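Local coordinates for protein subtilase cytotoxin, subunit B (Escherichia coli, PDB 3DWA) that forms the homopentameric B subunit of an AB5 toxin and probably binds a non-human glycan on host cells to bring in the toxic A subunit, at residues 10-16 against 72-78; 27-31 against 57-61; 45-50 against 83-88; 15-19 against 64-68. All blocks are in the same frame, centred on the assembly; numbering follows the deposited sequence.

Contact 1 (10-16 against 72-78); sequences MFSGVVI and QPVRIYY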
loop_
_atom_site.group_PDB
_atom_site.type_symbol
_atom_site.label_atom_id
_atom_site.label_comp_id
_atom_site.label_asym_id
_atom_site.label_seq_id
_atom_site.Cartn_x
_atom_site.Cartn_y
_atom_site.Cartn_z
HETATM N N MSE C 10 25.200 -3.547 -12.444
HETATM C CA MSE C 10 24.146 -4.361 -11.855
HETATM C C MSE C 10 24.811 -5.460 -11.052
HETATM O O MSE C 10 25.974 -5.756 -11.285
HETATM C CB MSE C 10 23.285 -4.970 -12.952
HETATM C CG MSE C 10 24.108 -5.750 -13.925
HETATM SE SE MSE C 10 22.943 -6.480 -15.233
HETATM C CE MSE C 10 24.131 -7.695 -16.185
ATOM N N PHE C 11 24.093 -6.039 -10.089
ATOM C CA PHE C 11 24.574 -7.222 -9.383
ATOM C C PHE C 11 23.440 -8.203 -9.405
ATOM O O PHE C 11 22.309 -7.846 -9.017
ATOM C CB PHE C 11 24.973 -6.885 -7.938
ATOM C CG PHE C 11 26.261 -6.110 -7.839
ATOM C CD1 PHE C 11 27.476 -6.729 -8.072
ATOM C CD2 PHE C 11 26.250 -4.768 -7.577
ATOM C CE1 PHE C 11 28.672 -6.018 -8.004
ATOM C CE2 PHE C 11 27.442 -4.050 -7.504
ATOM C CZ PHE C 11 28.656 -4.688 -7.730
ATOM N N SER C 12 23.715 -9.417 -9.892
ATOM C CA SER C 12 22.683 -10.432 -10.026
ATOM C C SER C 12 22.749 -11.413 -8.883
ATOM O O SER C 12 23.834 -11.551 -8.259
ATOM C CB SER C 12 22.792 -11.180 -11.347
ATOM O OG SER C 12 22.796 -10.260 -12.395
ATOM N N GLY C 13 21.601 -12.076 -8.626
ATOM C CA GLY C 13 21.452 -13.073 -7.546
ATOM C C GLY C 13 21.761 -12.569 -6.130
ATOM O O GLY C 13 22.380 -13.284 -5.294
ATOM N N VAL C 14 21.345 -11.346 -5.864
ATOM C CA VAL C 14 21.526 -10.675 -4.606
ATOM C C VAL C 14 20.334 -10.924 -3.681
ATOM O O VAL C 14 19.167 -10.832 -4.118
ATOM C CB VAL C 14 21.644 -9.154 -4.926
ATOM C CG1 VAL C 14 21.634 -8.261 -3.695
ATOM C CG2 VAL C 14 22.883 -8.937 -5.792
ATOM N N VAL C 15 20.589 -11.211 -2.406
ATOM C CA VAL C 15 19.509 -11.317 -1.417
ATOM C C VAL C 15 19.573 -10.016 -0.620
ATOM O O VAL C 15 20.652 -9.645 -0.111
ATOM C CB VAL C 15 19.671 -12.591 -0.507
ATOM C CG1 VAL C 15 18.729 -12.520 0.702
ATOM C CG2 VAL C 15 19.448 -13.892 -1.304
ATOM N N ILE C 16 18.455 -9.268 -0.593
ATOM C CA ILE C 16 18.411 -7.996 0.154
ATOM C C ILE C 16 18.337 -8.352 1.624
ATOM O O ILE C 16 17.387 -8.965 2.065
ATOM C CB ILE C 16 17.208 -7.032 -0.259
ATOM C CG1 ILE C 16 17.316 -6.642 -1.743
ATOM C CG2 ILE C 16 17.142 -5.763 0.698
ATOM C CD1 ILE C 16 16.019 -5.939 -2.366
ATOM N N GLN C 72 14.065 -13.678 -1.665
ATOM C CA GLN C 72 14.394 -14.040 -3.072
ATOM C C GLN C 72 15.663 -13.446 -3.580
ATOM O O GLN C 72 15.927 -12.283 -3.270
ATOM C CB GLN C 72 13.409 -13.341 -4.002
ATOM C CG GLN C 72 12.357 -14.059 -4.337
ATOM C CD GLN C 72 11.359 -13.187 -5.117
ATOM O OE1 GLN C 72 10.478 -12.506 -4.515
ATOM N NE2 GLN C 72 11.446 -13.267 -6.452
ATOM N N PRO C 73 16.393 -14.191 -4.454
ATOM C CA PRO C 73 17.566 -13.619 -5.090
ATOM C C PRO C 73 17.097 -12.713 -6.252
ATOM O O PRO C 73 16.267 -13.136 -7.035
ATOM C CB PRO C 73 18.308 -14.860 -5.618
ATOM C CG PRO C 73 17.169 -15.855 -5.940
ATOM C CD PRO C 73 16.178 -15.611 -4.822
ATOM N N VAL C 74 17.623 -11.493 -6.324
ATOM C CA VAL C 74 17.161 -10.440 -7.245
ATOM C C VAL C 74 18.390 -9.744 -7.883
ATOM O O VAL C 74 19.529 -9.919 -7.420
ATOM C CB VAL C 74 16.202 -9.406 -6.549
ATOM C CG1 VAL C 74 14.973 -10.157 -5.969
ATOM C CG2 VAL C 74 16.941 -8.621 -5.427
ATOM N N ARG C 75 18.155 -9.018 -8.967
ATOM C CA ARG C 75 19.172 -8.186 -9.585
ATOM C C ARG C 75 18.928 -6.790 -9.090
ATOM O O ARG C 75 17.789 -6.329 -9.135
ATOM C CB ARG C 75 19.009 -8.196 -11.099
ATOM C CG ARG C 75 19.921 -7.212 -11.853
ATOM C CD ARG C 75 19.906 -7.509 -13.320
ATOM N NE ARG C 75 20.568 -8.772 -13.666
ATOM C CZ ARG C 75 20.524 -9.324 -14.892
ATOM N NH1 ARG C 75 19.852 -8.727 -15.880
ATOM N NH2 ARG C 75 21.140 -10.479 -15.140
ATOM N N ILE C 76 19.995 -6.149 -8.612
ATOM C CA ILE C 76 20.005 -4.747 -8.238
ATOM C C ILE C 76 20.681 -3.991 -9.361
ATOM O O ILE C 76 21.809 -4.322 -9.735
ATOM C CB ILE C 76 20.749 -4.509 -6.863
ATOM C CG1 ILE C 76 19.776 -4.704 -5.684
ATOM C CG2 ILE C 76 21.175 -3.071 -6.695
ATOM C CD1 ILE C 76 19.266 -6.066 -5.505
ATOM N N TYR C 77 19.984 -2.990 -9.902
ATOM C CA TYR C 77 20.538 -2.049 -10.884
ATOM C C TYR C 77 20.870 -0.749 -10.216
ATOM O O TYR C 77 20.027 -0.172 -9.522
ATOM C CB TYR C 77 19.504 -1.721 -11.935
ATOM C CG TYR C 77 19.072 -2.838 -12.811
ATOM C CD1 TYR C 77 19.693 -3.062 -14.042
ATOM C CD2 TYR C 77 18.005 -3.662 -12.445
ATOM C CE1 TYR C 77 19.241 -4.106 -14.884
ATOM C CE2 TYR C 77 17.562 -4.679 -13.267
ATOM C CZ TYR C 77 18.178 -4.884 -14.493
ATOM O OH TYR C 77 17.727 -5.912 -15.275
ATOM N N TYR C 78 22.095 -0.260 -10.425
ATOM C CA TYR C 78 22.577 0.892 -9.682
ATOM C C TYR C 78 23.381 1.853 -10.579
ATOM O O TYR C 78 23.875 1.478 -11.630
ATOM C CB TYR C 78 23.404 0.431 -8.450
ATOM C CG TYR C 78 24.768 -0.151 -8.833
ATOM C CD1 TYR C 78 25.899 0.649 -8.842
ATOM C CD2 TYR C 78 24.900 -1.476 -9.232
ATOM C CE1 TYR C 78 27.147 0.145 -9.225
ATOM C CE2 TYR C 78 26.146 -2.007 -9.617
ATOM C CZ TYR C 78 27.256 -1.179 -9.622
ATOM O OH TYR C 78 28.488 -1.667 -9.980
HETATM O O HOH W 1 28.505 -4.150 -11.782
HETATM O O HOH W 2 15.944 -10.305 -1.498
#
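Met10, present as selenomethionine, and Ser12 approach Arg75 from two different directions across an antiparallel strand pair interrupted by a G1 beta bulge. The selenium lies off-centre above the guanidinium group, with SE of Met10 3.7 Å from Arg75 NE. With CG placed between its backbone N and carbonyl carbon (chi1 55°) and the rest of the chain extended, Met10 carries SE over the guanidinium face of Arg75 and obliquely past the Tyr77 ring, a Met-aromatic contact. Ser12 OG instead meets the guanidinium at its edge and accepts two bonds side-on, from Arg75 NE at 3.0 Å and Arg75 NH2 at 3.2 Å, which fixes the rotation of the group. Arg75 NH1 makes a weak hydrogen bond to Pro112 O.

Farther along, the rings of Phe11 and Tyr78 run nearly parallel, planes at 8°, but have slid apart so that they barely overlap; their CE2 atoms nevertheless come to 3.2 Å, a tight contact. A water donates to Met10 O and also bonds Tyr78 OH. Phe11 and Ile76 form a hydrogen-bonded pair, whereas at the bulge Gly13, with a positive phi of 58°, and Val14 both face Val74. Within the bulge, Val14 and Val74 exchange two backbone hydrogen bonds. The side chains of Val14 and Ile76 cross at about a right angle, with Val14 CG1 3.7 Å from Ile76 CD1.

Contact 2 (27-31 against 57-61); sequences KPYFC and FSTLY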
loop_
_atom_site.group_PDB
_atom_site.type_symbol
_atom_site.label_atom_id
_atom_site.label_comp_id
_atom_site.label_asym_id
_atom_site.label_seq_id
_atom_site.Cartn_x
_atom_site.Cartn_y
_atom_site.Cartn_z
ATOM N N LYS C 27 13.951 15.503 1.986
ATOM C CA LYS C 27 13.643 14.415 1.061
ATOM C C LYS C 27 13.712 13.043 1.733
ATOM O O LYS C 27 14.764 12.692 2.268
ATOM C CB LYS C 27 14.649 14.435 -0.107
ATOM C CG LYS C 27 14.141 15.153 -1.335
ATOM C CD LYS C 27 14.902 16.438 -1.643
ATOM C CE LYS C 27 14.088 17.306 -2.620
ATOM N NZ LYS C 27 12.603 17.268 -2.271
ATOM N N PRO C 28 12.605 12.258 1.706
ATOM C CA PRO C 28 12.726 10.907 2.226
ATOM C C PRO C 28 13.690 10.085 1.341
ATOM O O PRO C 28 13.735 10.297 0.135
ATOM C CB PRO C 28 11.303 10.354 2.066
ATOM C CG PRO C 28 10.704 11.154 0.967
ATOM C CD PRO C 28 11.232 12.524 1.214
ATOM N N TYR C 29 14.460 9.175 1.949
ATOM C CA TYR C 29 15.256 8.190 1.165
ATOM C C TYR C 29 15.228 6.822 1.852
ATOM O O TYR C 29 14.815 6.715 3.010
ATOM C CB TYR C 29 16.742 8.635 0.984
ATOM C CG TYR C 29 17.534 8.542 2.269
ATOM C CD1 TYR C 29 18.186 7.343 2.653
ATOM C CD2 TYR C 29 17.646 9.632 3.080
ATOM C CE1 TYR C 29 18.880 7.261 3.856
ATOM C CE2 TYR C 29 18.337 9.582 4.265
ATOM C CZ TYR C 29 18.968 8.392 4.639
ATOM O OH TYR C 29 19.624 8.369 5.829
ATOM N N PHE C 30 15.629 5.781 1.124
ATOM C CA PHE C 30 15.886 4.479 1.741
ATOM C C PHE C 30 17.152 3.916 1.088
ATOM O O PHE C 30 17.527 4.323 -0.019
ATOM C CB PHE C 30 14.653 3.514 1.640
ATOM C CG PHE C 30 14.460 2.907 0.267
ATOM C CD1 PHE C 30 14.995 1.646 -0.030
ATOM C CD2 PHE C 30 13.722 3.585 -0.722
ATOM C CE1 PHE C 30 14.860 1.099 -1.317
ATOM C CE2 PHE C 30 13.586 3.052 -1.992
ATOM C CZ PHE C 30 14.138 1.789 -2.288
ATOM N N CYS C 31 17.816 3.007 1.778
ATOM C CA CYS C 31 19.024 2.385 1.293
ATOM C C CYS C 31 18.847 0.901 1.599
ATOM O O CYS C 31 18.314 0.543 2.641
ATOM C CB CYS C 31 20.267 2.998 2.007
ATOM S SG CYS C 31 21.892 2.453 1.284
ATOM N N PHE C 57 11.246 6.449 -6.883
ATOM C CA PHE C 57 11.288 6.272 -5.427
ATOM C C PHE C 57 10.178 5.355 -4.865
ATOM O O PHE C 57 10.463 4.386 -4.123
ATOM C CB PHE C 57 11.307 7.623 -4.707
ATOM C CG PHE C 57 11.221 7.500 -3.189
ATOM C CD1 PHE C 57 12.342 7.190 -2.445
ATOM C CD2 PHE C 57 10.003 7.630 -2.531
ATOM C CE1 PHE C 57 12.284 7.042 -1.070
ATOM C CE2 PHE C 57 9.926 7.485 -1.136
ATOM C CZ PHE C 57 11.077 7.188 -0.412
ATOM N N SER C 58 8.927 5.639 -5.237
ATOM C CA SER C 58 7.803 4.918 -4.681
ATOM C C SER C 58 7.766 3.491 -5.102
ATOM O O SER C 58 7.526 2.623 -4.272
ATOM C CB SER C 58 6.495 5.588 -5.087
ATOM O OG SER C 58 6.242 6.530 -4.077
ATOM N N THR C 59 7.995 3.260 -6.395
ATOM C CA THR C 59 8.009 1.917 -6.992
ATOM C C THR C 59 9.158 1.072 -6.420
ATOM O O THR C 59 8.977 -0.081 -6.067
ATOM C CB THR C 59 8.157 1.980 -8.542
ATOM O OG1 THR C 59 7.056 2.713 -9.082
ATOM C CG2 THR C 59 8.115 0.580 -9.180
ATOM N N LEU C 60 10.333 1.663 -6.360
ATOM C CA LEU C 60 11.528 1.018 -5.857
ATOM C C LEU C 60 11.390 0.663 -4.383
ATOM O O LEU C 60 11.747 -0.445 -3.992
ATOM C CB LEU C 60 12.764 1.892 -6.094
ATOM C CG LEU C 60 13.224 1.977 -7.566
ATOM C CD1 LEU C 60 14.350 2.934 -7.556
ATOM C CD2 LEU C 60 13.654 0.650 -8.163
ATOM N N TYR C 61 10.857 1.593 -3.597
ATOM C CA TYR C 61 10.617 1.356 -2.197
ATOM C C TYR C 61 9.738 0.120 -1.948
ATOM O O TYR C 61 10.101 -0.721 -1.143
ATOM C CB TYR C 61 10.024 2.582 -1.502
ATOM C CG TYR C 61 9.639 2.248 -0.086
ATOM C CD1 TYR C 61 10.591 2.142 0.887
ATOM C CD2 TYR C 61 8.305 1.960 0.252
ATOM C CE1 TYR C 61 10.260 1.795 2.184
ATOM C CE2 TYR C 61 7.945 1.617 1.551
ATOM C CZ TYR C 61 8.951 1.549 2.514
ATOM O OH TYR C 61 8.651 1.242 3.808
#
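An aromatic cluster joins strand 27-35 to helix 57-70, the helix that packs on the curled antiparallel sheet of what is probably an OB fold, as in other AB5 toxin B subunits. Phe30 is its centre. With CG held between the backbone N and the carbonyl carbon (chi1 76°), its ring points toward the helix and is met by Phe57, Leu60 and Tyr61. Tyr61 makes a T-shaped contact: its edge is turned toward the Phe30 face, with centroids 5.5 Å apart and planes at 75°, and Tyr61 CD1 sits above the ring toward its rim. Phe57 comes from another direction, placing CE1 in the plane of the Phe30 ring at its edge, 3.8 Å from Phe30 CD2. The far end of the ring presses on the helix backbone, where Phe30 CE2 is 3.4 Å from Tyr61 CA, and Phe30 CZ also touches Leu60 CB at 4.0 Å.

No hydrogen bond crosses between the segments, and all the touching residues are buried. Phe30 also packs on Phe19 of strand 14-24, their rings close to parallel, while Thr59 of a neighbouring subunit lies against Pro28 and Phe57. At the start of the strand, Pro28 CB rests 4.0 Å from Phe57 CZ.

Contact 3 (45-50 against 83-88); sequences CSMKNS and WTYPPF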
loop_
_atom_site.group_PDB
_atom_site.type_symbol
_atom_site.label_atom_id
_atom_site.label_comp_id
_atom_site.label_asym_id
_atom_site.label_seq_id
_atom_site.Cartn_x
_atom_site.Cartn_y
_atom_site.Cartn_z
ATOM N N CYS C 45 20.943 3.413 -2.675
ATOM C CA CYS C 45 19.863 4.217 -2.113
ATOM C C CYS C 45 18.952 4.858 -3.182
ATOM O O CYS C 45 19.407 5.205 -4.254
ATOM C CB CYS C 45 20.412 5.374 -1.246
ATOM S SG CYS C 45 21.657 4.856 -0.071
ATOM N N SER C 46 17.676 5.049 -2.850
ATOM C CA SER C 46 16.783 5.857 -3.676
ATOM C C SER C 46 16.301 7.042 -2.816
ATOM O O SER C 46 15.968 6.879 -1.627
ATOM C CB SER C 46 15.607 5.003 -4.183
ATOM O OG SER C 46 14.648 5.773 -4.914
HETATM N N MSE C 47 16.291 8.228 -3.414
HETATM C CA MSE C 47 15.804 9.423 -2.771
HETATM C C MSE C 47 14.635 10.003 -3.558
HETATM O O MSE C 47 14.665 10.051 -4.797
HETATM C CB MSE C 47 16.909 10.465 -2.675
HETATM C CG MSE C 47 16.475 11.787 -2.023
HETATM SE SE MSE C 47 18.145 12.755 -1.691
HETATM C CE MSE C 47 19.282 11.242 -1.056
ATOM N N LYS C 48 13.600 10.420 -2.835
ATOM C CA LYS C 48 12.388 10.937 -3.465
ATOM C C LYS C 48 12.637 12.350 -4.006
ATOM O O LYS C 48 13.245 13.161 -3.327
ATOM C CB LYS C 48 11.242 10.944 -2.451
ATOM C CG LYS C 48 9.870 11.164 -3.043
ATOM C CD LYS C 48 8.841 11.183 -1.922
ATOM C CE LYS C 48 7.415 11.471 -2.367
ATOM N NZ LYS C 48 6.559 11.773 -1.133
ATOM N N ASN C 49 12.147 12.628 -5.213
ATOM C CA ASN C 49 12.363 13.928 -5.888
ATOM C C ASN C 49 13.836 14.368 -6.037
ATOM O O ASN C 49 14.122 15.553 -6.199
ATOM C CB ASN C 49 11.582 15.067 -5.188
ATOM C CG ASN C 49 10.088 14.751 -4.999
ATOM O OD1 ASN C 49 9.516 14.997 -3.911
ATOM N ND2 ASN C 49 9.457 14.206 -6.040
ATOM N N SER C 50 14.771 13.433 -5.958
ATOM C CA SER C 50 16.187 13.753 -6.170
ATOM C C SER C 50 16.397 14.265 -7.607
ATOM O O SER C 50 15.429 14.648 -8.320
ATOM C CB SER C 50 17.036 12.489 -5.967
ATOM O OG SER C 50 16.746 11.495 -6.952
ATOM N N TRP C 83 25.046 10.103 -5.302
ATOM C CA TRP C 83 24.947 10.891 -4.066
ATOM C C TRP C 83 26.317 11.495 -3.773
ATOM O O TRP C 83 27.330 10.822 -3.981
ATOM C CB TRP C 83 24.405 10.039 -2.902
ATOM C CG TRP C 83 23.228 9.182 -3.368
ATOM C CD1 TRP C 83 23.159 7.824 -3.383
ATOM C CD2 TRP C 83 21.996 9.651 -3.928
ATOM N NE1 TRP C 83 21.950 7.414 -3.900
ATOM C CE2 TRP C 83 21.224 8.515 -4.255
ATOM C CE3 TRP C 83 21.460 10.927 -4.177
ATOM C CZ2 TRP C 83 19.955 8.615 -4.836
ATOM C CZ3 TRP C 83 20.204 11.016 -4.750
ATOM C CH2 TRP C 83 19.467 9.863 -5.072
ATOM N N THR C 84 26.341 12.745 -3.301
ATOM C CA THR C 84 27.604 13.513 -3.199
ATOM C C THR C 84 27.942 14.031 -1.792
ATOM O O THR C 84 29.123 14.203 -1.464
ATOM C CB THR C 84 27.692 14.680 -4.227
ATOM O OG1 THR C 84 26.616 15.591 -4.019
ATOM C CG2 THR C 84 27.606 14.167 -5.639
ATOM N N TYR C 85 26.926 14.253 -0.955
ATOM C CA TYR C 85 27.163 14.704 0.424
ATOM C C TYR C 85 28.104 13.689 1.100
ATOM O O TYR C 85 27.722 12.544 1.295
ATOM C CB TYR C 85 25.824 14.872 1.177
ATOM C CG TYR C 85 25.930 15.480 2.566
ATOM C CD1 TYR C 85 26.462 16.760 2.756
ATOM C CD2 TYR C 85 25.495 14.764 3.695
ATOM C CE1 TYR C 85 26.566 17.312 4.041
ATOM C CE2 TYR C 85 25.589 15.294 4.976
ATOM C CZ TYR C 85 26.132 16.568 5.148
ATOM O OH TYR C 85 26.232 17.081 6.420
ATOM N N PRO C 86 29.346 14.121 1.458
ATOM C CA PRO C 86 30.379 13.203 1.988
ATOM C C PRO C 86 30.006 12.376 3.240
ATOM O O PRO C 86 30.270 11.183 3.256
ATOM C CB PRO C 86 31.598 14.129 2.250
ATOM C CG PRO C 86 31.365 15.324 1.397
ATOM C CD PRO C 86 29.848 15.509 1.377
ATOM N N PRO C 87 29.416 12.995 4.292
ATOM C CA PRO C 87 28.942 12.160 5.394
ATOM C C PRO C 87 27.927 11.076 4.955
ATOM O O PRO C 87 27.946 9.965 5.455
ATOM C CB PRO C 87 28.285 13.180 6.347
ATOM C CG PRO C 87 28.948 14.478 6.028
ATOM C CD PRO C 87 29.180 14.432 4.558
ATOM N N PHE C 88 27.041 11.411 4.032
ATOM C CA PHE C 88 26.066 10.451 3.518
ATOM C C PHE C 88 26.759 9.318 2.755
ATOM O O PHE C 88 26.441 8.133 2.950
ATOM C CB PHE C 88 25.068 11.160 2.629
ATOM C CG PHE C 88 23.941 10.290 2.152
ATOM C CD1 PHE C 88 22.703 10.381 2.750
ATOM C CD2 PHE C 88 24.109 9.395 1.066
ATOM C CE1 PHE C 88 21.639 9.587 2.298
ATOM C CE2 PHE C 88 23.031 8.617 0.602
ATOM C CZ PHE C 88 21.791 8.726 1.239
#
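The Trp83 indole is held between Cys45, Met47 and Ser50, each meeting a different part of it. Met47 (selenomethionine) lays its methyl over one face: CE stands 4.0 Å from the centroid of the six-membered ring, 21° off the normal. The bend at the end of its chain (chi3 -41°) folds CE onto the ring, while Met47 CB reaches Trp83 CH2 at 3.6 Å. Ser50 CB meets the same CH2 from the edge, in the indole plane, at 3.7 Å. At the other end of the indole, Trp83 NE1 donates a weak bond to Cys45 O, 3.4 Å away, and another weak one to Asn95 O, so the N-H is shared between two carbonyls.

Phe88 adds a second ring, with Cys45 SG oblique to it and 4.1 Å from Phe88 CE2. Farther out, a type II turn from Met47 to Ser50 brings the serine back to the indole, and Tyr29 meets Phe88 edge-to-face. Trp2 of a neighbouring subunit packs against Phe88. A Cys31-Cys45 disulfide is known for this protein, but its geometry in this model is doubtful. Cys sulfur-aromatic contacts and a CH-pi contact thus tie the end of strand 41-47 to the loop and first turn of helix 86-91.

Contact 4 (15-19 against 64-68); sequences VITQF and ALYFY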
loop_
_atom_site.group_PDB
_atom_site.type_symbol
_atom_site.label_atom_id
_atom_site.label_comp_id
_atom_site.label_asym_id
_atom_site.label_seq_id
_atom_site.Cartn_x
_atom_site.Cartn_y
_atom_site.Cartn_z
ATOM N N VAL C 15 20.589 -11.211 -2.406
ATOM C CA VAL C 15 19.509 -11.317 -1.417
ATOM C C VAL C 15 19.573 -10.016 -0.620
ATOM O O VAL C 15 20.652 -9.645 -0.111
ATOM C CB VAL C 15 19.671 -12.591 -0.507
ATOM C CG1 VAL C 15 18.729 -12.520 0.702
ATOM C CG2 VAL C 15 19.448 -13.892 -1.304
ATOM N N ILE C 16 18.455 -9.268 -0.593
ATOM C CA ILE C 16 18.411 -7.996 0.154
ATOM C C ILE C 16 18.337 -8.352 1.624
ATOM O O ILE C 16 17.387 -8.965 2.065
ATOM C CB ILE C 16 17.208 -7.032 -0.259
ATOM C CG1 ILE C 16 17.316 -6.642 -1.743
ATOM C CG2 ILE C 16 17.142 -5.763 0.698
ATOM C CD1 ILE C 16 16.019 -5.939 -2.366
ATOM N N THR C 17 19.347 -7.962 2.371
ATOM C CA THR C 17 19.517 -8.389 3.757
ATOM C C THR C 17 19.360 -7.253 4.782
ATOM O O THR C 17 19.124 -7.522 5.953
ATOM C CB THR C 17 20.924 -9.039 3.947
ATOM O OG1 THR C 17 21.941 -8.118 3.531
ATOM C CG2 THR C 17 21.053 -10.295 3.081
ATOM N N GLN C 18 19.515 -6.004 4.361
ATOM C CA GLN C 18 19.377 -4.866 5.307
ATOM C C GLN C 18 18.595 -3.733 4.653
ATOM O O GLN C 18 18.632 -3.550 3.435
ATOM C CB GLN C 18 20.734 -4.300 5.798
ATOM C CG GLN C 18 21.733 -5.311 6.442
ATOM C CD GLN C 18 21.228 -5.911 7.747
ATOM O OE1 GLN C 18 20.627 -5.223 8.597
ATOM N NE2 GLN C 18 21.441 -7.210 7.901
ATOM N N PHE C 19 17.916 -2.961 5.484
ATOM C CA PHE C 19 17.004 -1.909 5.012
ATOM C C PHE C 19 17.139 -0.692 5.966
ATOM O O PHE C 19 17.102 -0.863 7.160
ATOM C CB PHE C 19 15.582 -2.459 5.028
ATOM C CG PHE C 19 14.722 -1.924 3.925
ATOM C CD1 PHE C 19 14.440 -2.714 2.828
ATOM C CD2 PHE C 19 14.195 -0.628 3.993
ATOM C CE1 PHE C 19 13.640 -2.223 1.783
ATOM C CE2 PHE C 19 13.386 -0.135 2.980
ATOM C CZ PHE C 19 13.105 -0.934 1.870
ATOM N N ALA C 64 11.565 -3.134 -3.351
ATOM C CA ALA C 64 12.679 -3.517 -2.456
ATOM C C ALA C 64 12.216 -4.104 -1.107
ATOM O O ALA C 64 12.769 -5.093 -0.605
ATOM C CB ALA C 64 13.615 -2.357 -2.235
ATOM N N LEU C 65 11.204 -3.492 -0.516
ATOM C CA LEU C 65 10.630 -4.007 0.714
ATOM C C LEU C 65 9.975 -5.371 0.519
ATOM O O LEU C 65 10.152 -6.288 1.375
ATOM C CB LEU C 65 9.688 -2.990 1.406
ATOM C CG LEU C 65 9.137 -3.443 2.781
ATOM C CD1 LEU C 65 10.275 -3.637 3.813
ATOM C CD2 LEU C 65 8.046 -2.514 3.411
ATOM N N TYR C 66 9.263 -5.536 -0.594
ATOM C CA TYR C 66 8.757 -6.851 -1.015
ATOM C C TYR C 66 9.867 -7.943 -1.057
ATOM O O TYR C 66 9.739 -9.018 -0.461
ATOM C CB TYR C 66 8.081 -6.738 -2.398
ATOM C CG TYR C 66 7.470 -8.022 -2.868
ATOM C CD1 TYR C 66 6.150 -8.349 -2.524
ATOM C CD2 TYR C 66 8.217 -8.949 -3.626
ATOM C CE1 TYR C 66 5.563 -9.565 -2.971
ATOM C CE2 TYR C 66 7.661 -10.168 -4.046
ATOM C CZ TYR C 66 6.338 -10.463 -3.708
ATOM O OH TYR C 66 5.775 -11.635 -4.128
ATOM N N PHE C 67 10.940 -7.677 -1.799
ATOM C CA PHE C 67 12.029 -8.627 -1.994
ATOM C C PHE C 67 12.838 -8.867 -0.711
ATOM O O PHE C 67 13.340 -9.959 -0.464
ATOM C CB PHE C 67 12.965 -8.095 -3.104
ATOM C CG PHE C 67 12.425 -8.242 -4.476
ATOM C CD1 PHE C 67 11.629 -9.338 -4.829
ATOM C CD2 PHE C 67 12.767 -7.330 -5.471
ATOM C CE1 PHE C 67 11.182 -9.504 -6.141
ATOM C CE2 PHE C 67 12.308 -7.492 -6.761
ATOM C CZ PHE C 67 11.511 -8.586 -7.102
ATOM N N TYR C 68 12.971 -7.842 0.122
ATOM C CA TYR C 68 13.496 -8.037 1.476
ATOM C C TYR C 68 12.673 -9.095 2.249
ATOM O O TYR C 68 13.243 -9.946 2.985
ATOM C CB TYR C 68 13.522 -6.717 2.258
ATOM C CG TYR C 68 13.931 -6.872 3.714
ATOM C CD1 TYR C 68 15.280 -7.114 4.072
ATOM C CD2 TYR C 68 12.988 -6.745 4.742
ATOM C CE1 TYR C 68 15.670 -7.254 5.415
ATOM C CE2 TYR C 68 13.378 -6.893 6.085
ATOM C CZ TYR C 68 14.728 -7.159 6.405
ATOM O OH TYR C 68 15.101 -7.316 7.734
HETATM O O HOH W 2 15.944 -10.305 -1.498
HETATM O O HOH W 3 15.712 -10.792 2.834
HETATM O O HOH W 4 17.579 -7.767 8.311
#
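From CB to its hydroxyl, Tyr68 follows residues 16-19 of strand 14-24, the last step through a water. Its CB lies 4.1 Å from Ile16 CG2 and equally near Phe19 CD1, filling the notch between these two side chains. Because CG is anti to the backbone N (chi1 174°), the ring runs along the strand: CD1 comes to 3.4 Å from Ile16 O, and CE1 meets Thr17 O at the ring edge, 3.5 Å away. At the tip, a water lying near the ring plane donates to both the Tyr68 OH, at 2.6 Å, and Thr17 O. The same hydroxyl is hydrogen-bonded to Gln72 of a neighbouring subunit, so it is held by both the water and that subunit.

Two more waters bridge the backbones, one between Ile16 O and Tyr68 O, the other between Ile16 N and Phe67 O; no direct hydrogen bond joins the segments. Phe19 reaches toward the helix with Ala64 C in the plane at its edge and Leu65 CD1 over one face, its CE1 3.6 Å from Leu65 N. Ile16 CD1 packs on Phe67 CB at 3.8 Å. Helix segment 64-68 thus crosses strand segment 15-19 at 102°, with Phe67 and Ala64 leaning on strand 96-102 and a neighbouring subunit bordering Phe19 and Tyr68.

Overall arrangement
Contacts 2 and 4 use the same helix, 57-70, on neighbouring strands of one sheet, and they touch where Phe19 packs on Phe30 and Tyr61. Both are buried, but contact 2 is wholly apolar between its segments, whereas contact 4 adds bridging waters near the subunit interface. Contact 1 shares strand 14-24 with contact 4 and lies about 10 Å from it between centres; it is partly buried and the only one of the four that pairs strand with strand, hence its backbone bonds, to which it adds a guanidinium gripped by a serine. Contact 3, about 20 Å from contact 1 between centres, is buried, joins contact 2 through the strand pair 27-35 and 41-47, and sets a methyl, selenium and sulfur against rings.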